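Pyoverdine biosynthesis protein PvcB (Pseudomonas aeruginosa, PDB 4YLM) catalyses the iron(II)- and 2-oxoglutarate-dependent oxidation of tyrosine isonitrile in the biosynthesis of paerucumarin. Local coordinates at residues D9-L14 with P33-M38; M38-L43 with R61-F66; A67-L72 with H273-H278; V126-D131 with R247-V252. All blocks are in the same frame, centred on the assembly; numbering follows the deposited sequence. Where two conformers were deposited one is given.

Interaction 1. Residues D9-L14 with P33-M38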
loop_
_atom_site.group_PDB
_atom_site.type_symbol
_atom_site.label_atom_id
_atom_site.label_comp_id
_atom_site.label_asym_id
_atom_site.label_seq_id
_atom_site.Cartn_x
_atom_site.Cartn_y
_atom_site.Cartn_z
ATOM N N ASP A 9 -4.029 2.725 -9.846
ATOM C CA ASP A 9 -5.366 2.842 -9.291
ATOM C C ASP A 9 -5.497 4.169 -8.542
ATOM O O ASP A 9 -6.555 4.474 -7.999
ATOM C CB ASP A 9 -5.692 1.653 -8.378
ATOM C CG ASP A 9 -4.508 1.223 -7.528
ATOM O OD1 ASP A 9 -3.543 2.005 -7.396
ATOM O OD2 ASP A 9 -4.538 0.094 -6.997
ATOM N N GLN A 10 -4.416 4.947 -8.519
ATOM C CA GLN A 10 -4.413 6.269 -7.889
ATOM C C GLN A 10 -4.757 7.338 -8.940
ATOM O O GLN A 10 -4.545 7.125 -10.132
ATOM C CB GLN A 10 -3.039 6.553 -7.266
ATOM C CG GLN A 10 -2.675 5.617 -6.087
ATOM C CD GLN A 10 -3.496 5.893 -4.838
ATOM O OE1 GLN A 10 -3.984 7.009 -4.632
ATOM N NE2 GLN A 10 -3.645 4.880 -3.992
ATOM N N PRO A 11 -5.287 8.491 -8.507
ATOM C CA PRO A 11 -5.649 9.538 -9.488
ATOM C C PRO A 11 -4.434 10.341 -9.953
ATOM O O PRO A 11 -4.244 11.527 -9.624
ATOM C CB PRO A 11 -6.653 10.407 -8.717
ATOM C CG PRO A 11 -6.155 10.320 -7.269
ATOM C CD PRO A 11 -5.611 8.882 -7.119
ATOM N N VAL A 12 -3.581 9.678 -10.732
ATOM C CA VAL A 12 -2.335 10.271 -11.207
ATOM C C VAL A 12 -1.991 9.694 -12.575
ATOM O O VAL A 12 -2.517 8.669 -12.952
ATOM C CB VAL A 12 -1.126 9.905 -10.308
ATOM C CG1 VAL A 12 -1.217 10.573 -8.970
ATOM C CG2 VAL A 12 -1.032 8.383 -10.161
ATOM N N ARG A 13 -1.104 10.356 -13.313
ATOM C CA ARG A 13 -0.595 9.782 -14.556
ATOM C C ARG A 13 0.836 9.392 -14.268
ATOM O O ARG A 13 1.618 10.231 -13.829
ATOM C CB ARG A 13 -0.607 10.811 -15.694
ATOM C CG ARG A 13 -1.964 11.042 -16.337
ATOM C CD ARG A 13 -1.952 12.321 -17.190
ATOM N NE ARG A 13 -1.887 13.523 -16.352
ATOM C CZ ARG A 13 -1.062 14.548 -16.551
ATOM N NH1 ARG A 13 -0.210 14.547 -17.576
ATOM N NH2 ARG A 13 -1.095 15.582 -15.720
ATOM N N LEU A 14 1.180 8.135 -14.526
ATOM C CA LEU A 14 2.525 7.652 -14.291
ATOM C C LEU A 14 3.272 7.417 -15.600
ATOM O O LEU A 14 2.693 6.980 -16.598
ATOM C CB LEU A 14 2.487 6.331 -13.524
ATOM C CG LEU A 14 1.814 6.301 -12.153
ATOM C CD1 LEU A 14 2.040 4.957 -11.487
ATOM C CD2 LEU A 14 2.329 7.397 -11.267
ATOM N N PRO A 33 -0.319 15.049 -11.965
ATOM C CA PRO A 33 -1.652 15.133 -11.358
ATOM C C PRO A 33 -2.771 14.555 -12.223
ATOM O O PRO A 33 -2.781 14.733 -13.438
ATOM C CB PRO A 33 -1.844 16.648 -11.134
ATOM C CG PRO A 33 -0.817 17.325 -12.030
ATOM C CD PRO A 33 0.326 16.369 -12.106
ATOM N N GLY A 34 -3.715 13.874 -11.586
ATOM C CA GLY A 34 -4.837 13.296 -12.300
ATOM C C GLY A 34 -6.074 14.181 -12.291
ATOM O O GLY A 34 -7.077 13.844 -12.920
ATOM N N ARG A 35 -6.000 15.299 -11.570
ATOM C CA ARG A 35 -7.102 16.258 -11.494
ATOM C C ARG A 35 -6.569 17.672 -11.531
ATOM O O ARG A 35 -5.493 17.946 -11.010
ATOM C CB ARG A 35 -7.907 16.096 -10.195
ATOM C CG ARG A 35 -8.640 14.764 -10.045
ATOM C CD ARG A 35 -9.559 14.790 -8.794
ATOM N NE ARG A 35 -8.807 14.851 -7.537
ATOM C CZ ARG A 35 -8.644 13.811 -6.716
ATOM N NH1 ARG A 35 -9.168 12.632 -7.025
ATOM N NH2 ARG A 35 -7.939 13.946 -5.592
ATOM N N PRO A 36 -7.347 18.597 -12.112
ATOM C CA PRO A 36 -6.951 20.007 -12.089
ATOM C C PRO A 36 -6.707 20.490 -10.661
ATOM O O PRO A 36 -7.537 20.243 -9.788
ATOM C CB PRO A 36 -8.165 20.718 -12.699
ATOM C CG PRO A 36 -8.769 19.704 -13.614
ATOM C CD PRO A 36 -8.578 18.373 -12.892
ATOM N N GLY A 37 -5.572 21.143 -10.430
ATOM C CA GLY A 37 -5.285 21.749 -9.138
ATOM C C GLY A 37 -4.819 20.792 -8.044
ATOM O O GLY A 37 -4.626 21.197 -6.896
ATOM N N MET A 38 -4.621 19.524 -8.387
ATOM C CA MET A 38 -4.252 18.527 -7.377
ATOM C C MET A 38 -2.973 18.891 -6.625
ATOM O O MET A 38 -2.006 19.386 -7.203
ATOM C CB MET A 38 -4.143 17.141 -8.008
ATOM C CG MET A 38 -3.678 16.035 -7.059
ATOM S SD MET A 38 -3.744 14.431 -7.902
ATOM C CE MET A 38 -5.489 14.201 -8.068
#
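Arg13 takes hold of the carbonyl oxygen of Pro33 with two nitrogens of its guanidinium edge. Arg13 NH2 gives the straighter bond, reaching Pro33 O at 3.0 Å in the carbonyl plane, on a lone pair, whereas Arg13 NE reaches the same Pro33 O at 3.3 Å with an N-H...O angle of 141° and tilted from that plane. The bend at chi3 (-71°) turns this edge onto the carbonyl, and two bonds to one acceptor limit the rotation of the group. Beside this grip, Pro11 O lies 3.1 Å from Gly34 N and accepts a CA-H...O contact from Gly34 CA. Met38 CE comes within 3.3 Å of Pro11 O; the same methyl packs on Pro11 CG (4.0 Å), the side chains crossing at about a right angle. Arg35 NH1 lies 3.8 Å from Pro11 CB, while the guanidinium finds its salt-bridge partner in Glu42 and also bonds Ser54 O of the second subunit. Pro11 centres an inverse gamma turn. Val12 and Pro33, an antiparallel non-hydrogen-bonded pair, mark the end of the pairing of strands 12-16 and 29-33 at the mixed sheet's edge, where the chain goes on beyond Pro33 into the type II turn Arg35-Met38.

Interaction 2. Residues M38-L43 with R61-F66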
loop_
_atom_site.group_PDB
_atom_site.type_symbol
_atom_site.label_atom_id
_atom_site.label_comp_id
_atom_site.label_asym_id
_atom_site.label_seq_id
_atom_site.Cartn_x
_atom_site.Cartn_y
_atom_site.Cartn_z
ATOM N N MET A 38 -4.621 19.524 -8.387
ATOM C CA MET A 38 -4.252 18.527 -7.377
ATOM C C MET A 38 -2.973 18.891 -6.625
ATOM O O MET A 38 -2.006 19.386 -7.203
ATOM C CB MET A 38 -4.143 17.141 -8.008
ATOM C CG MET A 38 -3.678 16.035 -7.059
ATOM S SD MET A 38 -3.744 14.431 -7.902
ATOM C CE MET A 38 -5.489 14.201 -8.068
ATOM N N HIS A 39 -2.982 18.650 -5.321
ATOM C CA HIS A 39 -1.868 18.991 -4.437
ATOM C C HIS A 39 -1.148 17.683 -4.089
ATOM O O HIS A 39 -1.778 16.635 -4.078
ATOM C CB HIS A 39 -2.472 19.629 -3.183
ATOM C CG HIS A 39 -1.474 20.180 -2.214
ATOM N ND1 HIS A 39 -0.725 19.379 -1.381
ATOM C CD2 HIS A 39 -1.163 21.460 -1.889
ATOM C CE1 HIS A 39 0.036 20.140 -0.610
ATOM N NE2 HIS A 39 -0.214 21.406 -0.897
ATOM N N VAL A 40 0.156 17.719 -3.819
ATOM C CA VAL A 40 0.883 16.482 -3.571
ATOM C C VAL A 40 0.294 15.692 -2.397
ATOM O O VAL A 40 0.379 14.464 -2.370
ATOM C CB VAL A 40 2.384 16.709 -3.279
ATOM C CG1 VAL A 40 3.102 17.272 -4.510
ATOM C CG2 VAL A 40 2.549 17.612 -2.089
ATOM N N GLY A 41 -0.293 16.398 -1.434
ATOM C CA GLY A 41 -0.788 15.772 -0.217
ATOM C C GLY A 41 -2.016 14.903 -0.419
ATOM O O GLY A 41 -2.364 14.088 0.435
ATOM N N GLU A 42 -2.683 15.080 -1.550
ATOM C CA GLU A 42 -3.842 14.258 -1.883
ATOM C C GLU A 42 -3.479 12.782 -2.128
ATOM O O GLU A 42 -4.323 11.905 -1.974
ATOM C CB GLU A 42 -4.608 14.869 -3.067
ATOM C CG GLU A 42 -5.146 16.271 -2.735
ATOM C CD GLU A 42 -5.857 16.960 -3.895
ATOM O OE1 GLU A 42 -6.815 16.398 -4.451
ATOM O OE2 GLU A 42 -5.465 18.088 -4.229
ATOM N N LEU A 43 -2.227 12.505 -2.482
ATOM C CA LEU A 43 -1.788 11.118 -2.673
ATOM C C LEU A 43 -1.399 10.516 -1.321
ATOM O O LEU A 43 -0.929 11.229 -0.444
ATOM C CB LEU A 43 -0.593 11.068 -3.642
ATOM C CG LEU A 43 -0.860 11.684 -5.025
ATOM C CD1 LEU A 43 0.399 11.621 -5.896
ATOM C CD2 LEU A 43 -2.013 10.945 -5.697
ATOM N N ARG A 61 5.549 16.098 -10.551
ATOM C CA ARG A 61 5.696 17.336 -11.315
ATOM C C ARG A 61 4.356 17.871 -11.758
ATOM O O ARG A 61 3.526 17.138 -12.299
ATOM C CB ARG A 61 6.620 17.106 -12.531
ATOM C CG ARG A 61 6.722 18.299 -13.493
ATOM C CD ARG A 61 7.953 18.170 -14.407
ATOM N NE ARG A 61 9.193 18.506 -13.714
ATOM C CZ ARG A 61 10.395 18.535 -14.288
ATOM N NH1 ARG A 61 10.534 18.219 -15.574
ATOM N NH2 ARG A 61 11.460 18.869 -13.571
ATOM N N GLY A 62 4.137 19.157 -11.519
ATOM C CA GLY A 62 2.919 19.807 -11.956
ATOM C C GLY A 62 1.844 19.810 -10.877
ATOM O O GLY A 62 0.700 20.189 -11.135
ATOM N N PHE A 63 2.196 19.380 -9.668
ATOM C CA PHE A 63 1.230 19.411 -8.554
ATOM C C PHE A 63 1.300 20.781 -7.884
ATOM O O PHE A 63 2.335 21.437 -7.927
ATOM C CB PHE A 63 1.556 18.339 -7.497
ATOM C CG PHE A 63 1.320 16.924 -7.961
ATOM C CD1 PHE A 63 0.151 16.255 -7.621
ATOM C CD2 PHE A 63 2.274 16.259 -8.717
ATOM C CE1 PHE A 63 -0.074 14.947 -8.045
ATOM C CE2 PHE A 63 2.061 14.955 -9.152
ATOM C CZ PHE A 63 0.886 14.293 -8.817
ATOM N N ALA A 64 0.215 21.212 -7.254
ATOM C CA ALA A 64 0.308 22.349 -6.345
ATOM C C ALA A 64 1.092 21.790 -5.172
ATOM O O ALA A 64 0.894 20.634 -4.778
ATOM C CB ALA A 64 -1.086 22.797 -5.883
ATOM N N ALA A 65 1.981 22.583 -4.607
ATOM C CA ALA A 65 2.773 22.100 -3.484
ATOM C C ALA A 65 2.725 23.070 -2.285
ATOM O O ALA A 65 1.751 23.793 -2.092
ATOM C CB ALA A 65 4.227 21.790 -3.928
ATOM N N PHE A 66 3.780 23.076 -1.486
ATOM C CA PHE A 66 3.712 23.665 -0.159
ATOM C C PHE A 66 3.962 25.173 -0.141
ATOM O O PHE A 66 4.909 25.667 -0.748
ATOM C CB PHE A 66 4.657 22.905 0.773
ATOM C CG PHE A 66 4.440 21.419 0.739
ATOM C CD1 PHE A 66 3.473 20.828 1.539
ATOM C CD2 PHE A 66 5.163 20.621 -0.136
ATOM C CE1 PHE A 66 3.251 19.453 1.493
ATOM C CE2 PHE A 66 4.950 19.250 -0.194
ATOM C CZ PHE A 66 3.988 18.662 0.628
HETATM O O HOH W 1 -1.972 20.533 -9.945
#
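Met38 and His39 meet Phe63 and Ala64 in a buried loop-to-loop contact, where the connection between strand 29-33 and helix 45-55 runs against the connection between strand 57-60 and helix 69-79. A single backbone bridge joins His39 to Ala64: Ala64 N donates to Met38 O at 2.9 Å, and Val40 N donates to Ala64 O at 3.2 Å, nearly along the C=O axis. A water donates to both Met38 O and Gly62 O, extending the link. Phe63 turns its ring toward segment 38-43. The sulfur of Met38 sits at the ring edge in a Met-aromatic contact, Met38 SD to Phe63 CE1 3.7 Å, and Val40 CG1 presses on Phe63 CB at 3.5 Å. The other branch, Val40 CG2, lies between backbone N and carbonyl carbon and reaches Phe66 CZ at 3.2 Å, a tight approach. His39 is swung away from its own N (chi1 -174°), which brings the edge of its imidazole against the face of Phe66, a T-shaped pair with planes at 89°. Ala64 O lies over one face of the imidazole. Gly41 N donates in the ring plane to His39 ND1 at 3.0 Å, and His39 N donates to Glu42 OE2. Because His39 ND1 accepts this bond, it is probably unprotonated, and the bond helps to fix the ring's rotation, consistent with a neutral imidazole protonated on NE2.

Interaction 3. Residues A67-L72 with H273-H278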
loop_
_atom_site.group_PDB
_atom_site.type_symbol
_atom_site.label_atom_id
_atom_site.label_comp_id
_atom_site.label_asym_id
_atom_site.label_seq_id
_atom_site.Cartn_x
_atom_site.Cartn_y
_atom_site.Cartn_z
ATOM N N ALA A 67 3.100 25.889 0.566
ATOM C CA ALA A 67 3.163 27.346 0.606
ATOM C C ALA A 67 4.394 27.852 1.339
ATOM O O ALA A 67 4.859 28.956 1.075
ATOM C CB ALA A 67 1.878 27.926 1.236
ATOM N N ASP A 68 4.921 27.051 2.262
ATOM C CA ASP A 68 6.075 27.473 3.052
ATOM C C ASP A 68 6.764 26.282 3.712
ATOM O O ASP A 68 6.300 25.151 3.579
ATOM C CB ASP A 68 5.668 28.550 4.083
ATOM C CG ASP A 68 4.484 28.125 4.953
ATOM O OD1 ASP A 68 4.395 26.937 5.323
ATOM O OD2 ASP A 68 3.639 28.984 5.269
ATOM N N ALA A 69 7.876 26.528 4.403
ATOM C CA ALA A 69 8.669 25.447 4.996
ATOM C C ALA A 69 7.914 24.729 6.111
ATOM O O ALA A 69 8.144 23.545 6.369
ATOM C CB ALA A 69 9.987 25.971 5.525
ATOM N N GLU A 70 7.035 25.470 6.779
ATOM C CA GLU A 70 6.233 24.941 7.865
ATOM C C GLU A 70 5.233 23.903 7.331
ATOM O O GLU A 70 5.048 22.844 7.931
ATOM C CB GLU A 70 5.488 26.085 8.566
ATOM C CG GLU A 70 6.371 27.024 9.407
ATOM C CD GLU A 70 7.125 28.106 8.604
ATOM O OE1 GLU A 70 7.027 28.151 7.357
ATOM O OE2 GLU A 70 7.830 28.924 9.241
ATOM N N SER A 71 4.588 24.223 6.211
ATOM C CA SER A 71 3.643 23.311 5.577
ATOM C C SER A 71 4.362 22.038 5.124
ATOM O O SER A 71 3.903 20.925 5.389
ATOM C CB SER A 71 2.965 23.995 4.389
ATOM O OG SER A 71 2.016 23.132 3.783
ATOM N N LEU A 72 5.505 22.200 4.464
ATOM C CA LEU A 72 6.310 21.041 4.076
ATOM C C LEU A 72 6.644 20.189 5.287
ATOM O O LEU A 72 6.552 18.978 5.240
ATOM C CB LEU A 72 7.597 21.473 3.358
ATOM C CG LEU A 72 8.625 20.396 2.983
ATOM C CD1 LEU A 72 8.031 19.325 2.068
ATOM C CD2 LEU A 72 9.844 21.049 2.324
ATOM N N HIS A 273 15.735 27.714 -5.587
ATOM C CA HIS A 273 15.432 27.517 -4.187
ATOM C C HIS A 273 14.867 26.105 -3.950
ATOM O O HIS A 273 13.769 25.789 -4.403
ATOM C CB HIS A 273 14.449 28.595 -3.727
ATOM C CG HIS A 273 14.173 28.578 -2.257
ATOM N ND1 HIS A 273 13.381 29.522 -1.638
ATOM C CD2 HIS A 273 14.577 27.725 -1.284
ATOM C CE1 HIS A 273 13.314 29.255 -0.345
ATOM N NE2 HIS A 273 14.024 28.166 -0.105
ATOM N N LEU A 274 15.636 25.266 -3.261
ATOM C CA LEU A 274 15.197 23.925 -2.881
ATOM C C LEU A 274 15.119 23.818 -1.371
ATOM O O LEU A 274 15.838 24.521 -0.650
ATOM C CB LEU A 274 16.194 22.852 -3.352
ATOM C CG LEU A 274 16.599 22.786 -4.817
ATOM C CD1 LEU A 274 17.563 21.631 -5.014
ATOM C CD2 LEU A 274 15.370 22.636 -5.712
ATOM N N ARG A 275 14.274 22.900 -0.908
ATOM C CA ARG A 275 14.154 22.572 0.505
ATOM C C ARG A 275 14.241 21.062 0.671
ATOM O O ARG A 275 13.558 20.325 -0.038
ATOM C CB ARG A 275 12.816 23.087 1.054
ATOM C CG ARG A 275 12.834 24.582 1.372
ATOM C CD ARG A 275 11.476 25.109 1.787
ATOM N NE ARG A 275 11.595 26.532 2.058
ATOM C CZ ARG A 275 10.628 27.425 1.886
ATOM N NH1 ARG A 275 9.425 27.053 1.457
ATOM N NH2 ARG A 275 10.876 28.704 2.150
ATOM N N ARG A 276 15.080 20.599 1.596
ATOM C CA ARG A 276 15.260 19.164 1.786
ATOM C C ARG A 276 14.917 18.708 3.199
ATOM O O ARG A 276 15.326 19.336 4.186
ATOM C CB ARG A 276 16.695 18.743 1.463
ATOM C CG ARG A 276 16.932 17.235 1.631
ATOM C CD ARG A 276 18.357 16.946 2.085
ATOM N NE ARG A 276 18.577 17.358 3.467
ATOM C CZ ARG A 276 19.780 17.489 4.023
ATOM N NH1 ARG A 276 20.866 17.248 3.312
ATOM N NH2 ARG A 276 19.895 17.873 5.288
ATOM N N VAL A 277 14.183 17.598 3.279
ATOM C CA VAL A 277 13.846 16.936 4.536
ATOM C C VAL A 277 14.302 15.477 4.462
ATOM O O VAL A 277 14.154 14.826 3.421
ATOM C CB VAL A 277 12.321 16.986 4.784
ATOM C CG1 VAL A 277 11.943 16.259 6.094
ATOM C CG2 VAL A 277 11.831 18.445 4.789
ATOM N N HIS A 278 14.881 14.976 5.553
ATOM C CA HIS A 278 15.288 13.583 5.653
ATOM C C HIS A 278 14.203 12.780 6.373
ATOM O O HIS A 278 13.608 13.273 7.328
ATOM C CB HIS A 278 16.589 13.472 6.447
ATOM C CG HIS A 278 17.822 13.751 5.646
ATOM N ND1 HIS A 278 18.892 14.453 6.156
ATOM C CD2 HIS A 278 18.177 13.384 4.391
ATOM C CE1 HIS A 278 19.850 14.518 5.245
ATOM N NE2 HIS A 278 19.439 13.882 4.163
HETATM O O HOH W 2 7.656 29.289 0.176
HETATM O O HOH W 3 8.256 24.529 1.202
#
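Arg275 NH1 is gripped by two waters that tie it to the start of helix 69-79. Arg275 NH1 donates to one water at 2.8 Å, which lies in the guanidinium plane and makes a weak bond to Asp68 O. The other water, which accepts from Arg275 NH1 at 3.1 Å, donates in turn to Ala67 O. The two segments make no direct hydrogen bond: Arg275 NH1 lies 3.4 Å from Ala69 N, but both are donors, and the guanidinium instead lays one face on this first turn, with Ala69 CB 3.9 Å from Arg275 NE. An extended chain from CG to NE (chi3 -180°) carries the charged group to the helix from the strand. Its strongest partner, Glu92, forms a salt bridge with NE and so holds the group at a second nitrogen. Asp68 is the N-cap: its OD1 accepts from Ser71 N at 2.9 Å, while Ser71 OG reaches Glu191 of the second subunit. The Asp68 carboxylate is not in contact with Arg275, although the opposite charges probably attract at a distance. Farther along, the packing becomes apolar. Leu72 CD2 rests on Arg275 CB at 3.8 Å and on Val277 CG2 at 4.1 Å, the leucine and valine side chains running antiparallel alongside one another. Helix 69-79 thus lies by its N-terminal turn on the face of strand 272-286 that carries Arg275 and Val277, with Val130 and Val90 also touching Arg275. That strand runs between strands 91-95 and 120-131.

Interaction 4. Residues V126-D131 with R247-V252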
loop_
_atom_site.group_PDB
_atom_site.type_symbol
_atom_site.label_atom_id
_atom_site.label_comp_id
_atom_site.label_asym_id
_atom_site.label_seq_id
_atom_site.Cartn_x
_atom_site.Cartn_y
_atom_site.Cartn_z
ATOM N N VAL A 126 13.519 14.053 0.811
ATOM C CA VAL A 126 12.373 14.678 0.175
ATOM C C VAL A 126 12.795 16.103 -0.190
ATOM O O VAL A 126 13.156 16.890 0.684
ATOM C CB VAL A 126 11.148 14.712 1.108
ATOM C CG1 VAL A 126 9.995 15.480 0.458
ATOM C CG2 VAL A 126 10.708 13.278 1.451
ATOM N N PHE A 127 12.782 16.414 -1.483
ATOM C CA PHE A 127 13.161 17.745 -1.961
ATOM C C PHE A 127 11.936 18.451 -2.514
ATOM O O PHE A 127 11.260 17.918 -3.383
ATOM C CB PHE A 127 14.162 17.662 -3.119
ATOM C CG PHE A 127 15.509 17.104 -2.757
ATOM C CD1 PHE A 127 16.517 17.932 -2.282
ATOM C CD2 PHE A 127 15.794 15.765 -2.961
ATOM C CE1 PHE A 127 17.787 17.419 -1.982
ATOM C CE2 PHE A 127 17.047 15.246 -2.661
ATOM C CZ PHE A 127 18.052 16.078 -2.180
ATOM N N HIS A 128 11.659 19.656 -2.035
ATOM C CA HIS A 128 10.647 20.492 -2.650
ATOM C C HIS A 128 11.357 21.646 -3.374
ATOM O O HIS A 128 12.143 22.365 -2.761
ATOM C CB HIS A 128 9.722 21.054 -1.583
ATOM C CG HIS A 128 8.733 22.055 -2.101
ATOM N ND1 HIS A 128 8.302 23.132 -1.351
ATOM C CD2 HIS A 128 8.086 22.140 -3.287
ATOM C CE1 HIS A 128 7.435 23.837 -2.057
ATOM N NE2 HIS A 128 7.285 23.258 -3.235
ATOM N N CYS A 129 11.104 21.807 -4.667
ATOM C CA CYS A 129 11.627 22.973 -5.380
ATOM C C CYS A 129 10.691 24.152 -5.166
ATOM O O CYS A 129 9.592 24.201 -5.724
ATOM C CB CYS A 129 11.788 22.695 -6.874
ATOM S SG CYS A 129 12.459 24.104 -7.806
ATOM N N VAL A 130 11.107 25.090 -4.326
ATOM C CA VAL A 130 10.275 26.253 -4.056
ATOM C C VAL A 130 10.171 27.128 -5.301
ATOM O O VAL A 130 9.094 27.631 -5.634
ATOM C CB VAL A 130 10.820 27.083 -2.883
ATOM C CG1 VAL A 130 9.982 28.348 -2.693
ATOM C CG2 VAL A 130 10.832 26.246 -1.619
ATOM N N ASP A 131 11.296 27.292 -5.990
ATOM C CA ASP A 131 11.356 28.166 -7.152
ATOM C C ASP A 131 12.543 27.788 -8.029
ATOM O O ASP A 131 13.633 27.507 -7.529
ATOM C CB ASP A 131 11.475 29.629 -6.693
ATOM C CG ASP A 131 11.232 30.620 -7.817
ATOM O OD1 ASP A 131 10.382 30.340 -8.692
ATOM O OD2 ASP A 131 11.889 31.688 -7.814
ATOM N N ARG A 247 12.221 22.129 -11.700
ATOM C CA ARG A 247 11.169 23.085 -12.038
ATOM C C ARG A 247 10.405 23.438 -10.779
ATOM O O ARG A 247 10.275 22.614 -9.861
ATOM C CB ARG A 247 10.202 22.517 -13.075
ATOM C CG ARG A 247 10.884 21.925 -14.300
ATOM C CD ARG A 247 10.426 22.623 -15.567
ATOM N NE ARG A 247 10.072 21.674 -16.625
ATOM C CZ ARG A 247 10.927 21.208 -17.536
ATOM N NH1 ARG A 247 12.204 21.594 -17.523
ATOM N NH2 ARG A 247 10.502 20.352 -18.462
ATOM N N SER A 248 9.887 24.660 -10.747
ATOM C CA SER A 248 9.120 25.154 -9.612
ATOM C C SER A 248 8.034 24.166 -9.168
ATOM O O SER A 248 7.213 23.710 -9.970
ATOM C CB SER A 248 8.505 26.521 -9.949
ATOM O OG SER A 248 9.526 27.471 -10.235
ATOM N N ASP A 249 8.059 23.839 -7.879
ATOM C CA ASP A 249 7.072 22.962 -7.246
ATOM C C ASP A 249 7.244 21.469 -7.536
ATOM O O ASP A 249 6.386 20.668 -7.170
ATOM C CB ASP A 249 5.646 23.428 -7.522
ATOM C CG ASP A 249 5.243 24.618 -6.643
ATOM O OD1 ASP A 249 5.720 24.730 -5.481
ATOM O OD2 ASP A 249 4.456 25.449 -7.128
ATOM N N ASP A 250 8.350 21.096 -8.174
ATOM C CA ASP A 250 8.734 19.690 -8.223
ATOM C C ASP A 250 8.782 19.184 -6.791
ATOM O O ASP A 250 9.239 19.891 -5.883
ATOM C CB ASP A 250 10.143 19.503 -8.784
ATOM C CG ASP A 250 10.199 19.515 -10.295
ATOM O OD1 ASP A 250 9.132 19.535 -10.937
ATOM O OD2 ASP A 250 11.336 19.502 -10.835
ATOM N N LEU A 251 8.338 17.952 -6.583
ATOM C CA LEU A 251 8.616 17.276 -5.324
ATOM C C LEU A 251 9.336 15.997 -5.696
ATOM O O LEU A 251 8.823 15.207 -6.481
ATOM C CB LEU A 251 7.318 16.969 -4.557
ATOM C CG LEU A 251 7.554 16.375 -3.152
ATOM C CD1 LEU A 251 8.007 17.472 -2.184
ATOM C CD2 LEU A 251 6.304 15.702 -2.617
ATOM N N VAL A 252 10.534 15.810 -5.157
ATOM C CA VAL A 252 11.345 14.660 -5.483
ATOM C C VAL A 252 11.573 13.857 -4.213
ATOM O O VAL A 252 11.879 14.412 -3.154
ATOM C CB VAL A 252 12.704 15.080 -6.117
ATOM C CG1 VAL A 252 13.695 13.913 -6.146
ATOM C CG2 VAL A 252 12.477 15.664 -7.518
HETATM O O HOH W 4 6.581 27.313 -4.464
#
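His128 lays its imidazole edge against Asp249 and Asp250, while Val130 N lies over one ring face, 4.3 Å above its plane. His128 NE2 donates to the anti lone pair of Asp249 OD1 at 3.1 Å, nearly straight at 165°. Ring and carboxylate are almost coplanar, 2° apart, an alignment the bond helps to keep; Asp250 O also sits at the ring edge. Asp249 OD1 has a second donor in a water that also bonds Val130 O. The Phe127 ring has Val252 O at its edge. Between the backbones, Phe127 and Val252 exchange two bonds, with Phe127 N to Val252 O 2.8 Å at 172°. Cys129 N donates to Asp250 O at 2.9 Å, and Cys129 O accepts from Asp249 N at 2.7 Å. Leu251 CD1 packs on Val126 CG1 at 3.9 Å. Asp250 OD2 closes back on the type II turn Arg247-Asp250, accepting from Arg247 N, and forms a salt bridge with Arg61. On its other side strand 120-131 makes a classic beta bulge, Val130 and Asp131 facing His273 of strand 272-286. The antiparallel pair belongs to the double-stranded beta-helix (jelly-roll) core expected of a TauD-type oxygenase, Phe127 lying about 6 Å, side chain to side chain, from the probable iron ligands Asp114 and His261.

Overall arrangement
Interactions 1 to 4 run inward from the subunit edge toward the catalytic region of one chain. Interactions 1 and 2, with centres 9 Å apart, share Met38 and join through the Arg35-Glu42 salt bridge; both also touch the second subunit. Interaction 2 passes to interaction 3 by Phe66 packing on Ser71 and Leu72, and to interaction 4 by the Arg61-Asp250 salt bridge. Interactions 3 and 4, also 9 Å apart, meet where strands 272-286 and 120-131 lie side by side. Along the chain the first three come in series, with interaction 4 nested inside the long loop that interaction 3 closes. The loops at the subunit interface are thus joined through successive contacts to the sheet near the probable iron ligands.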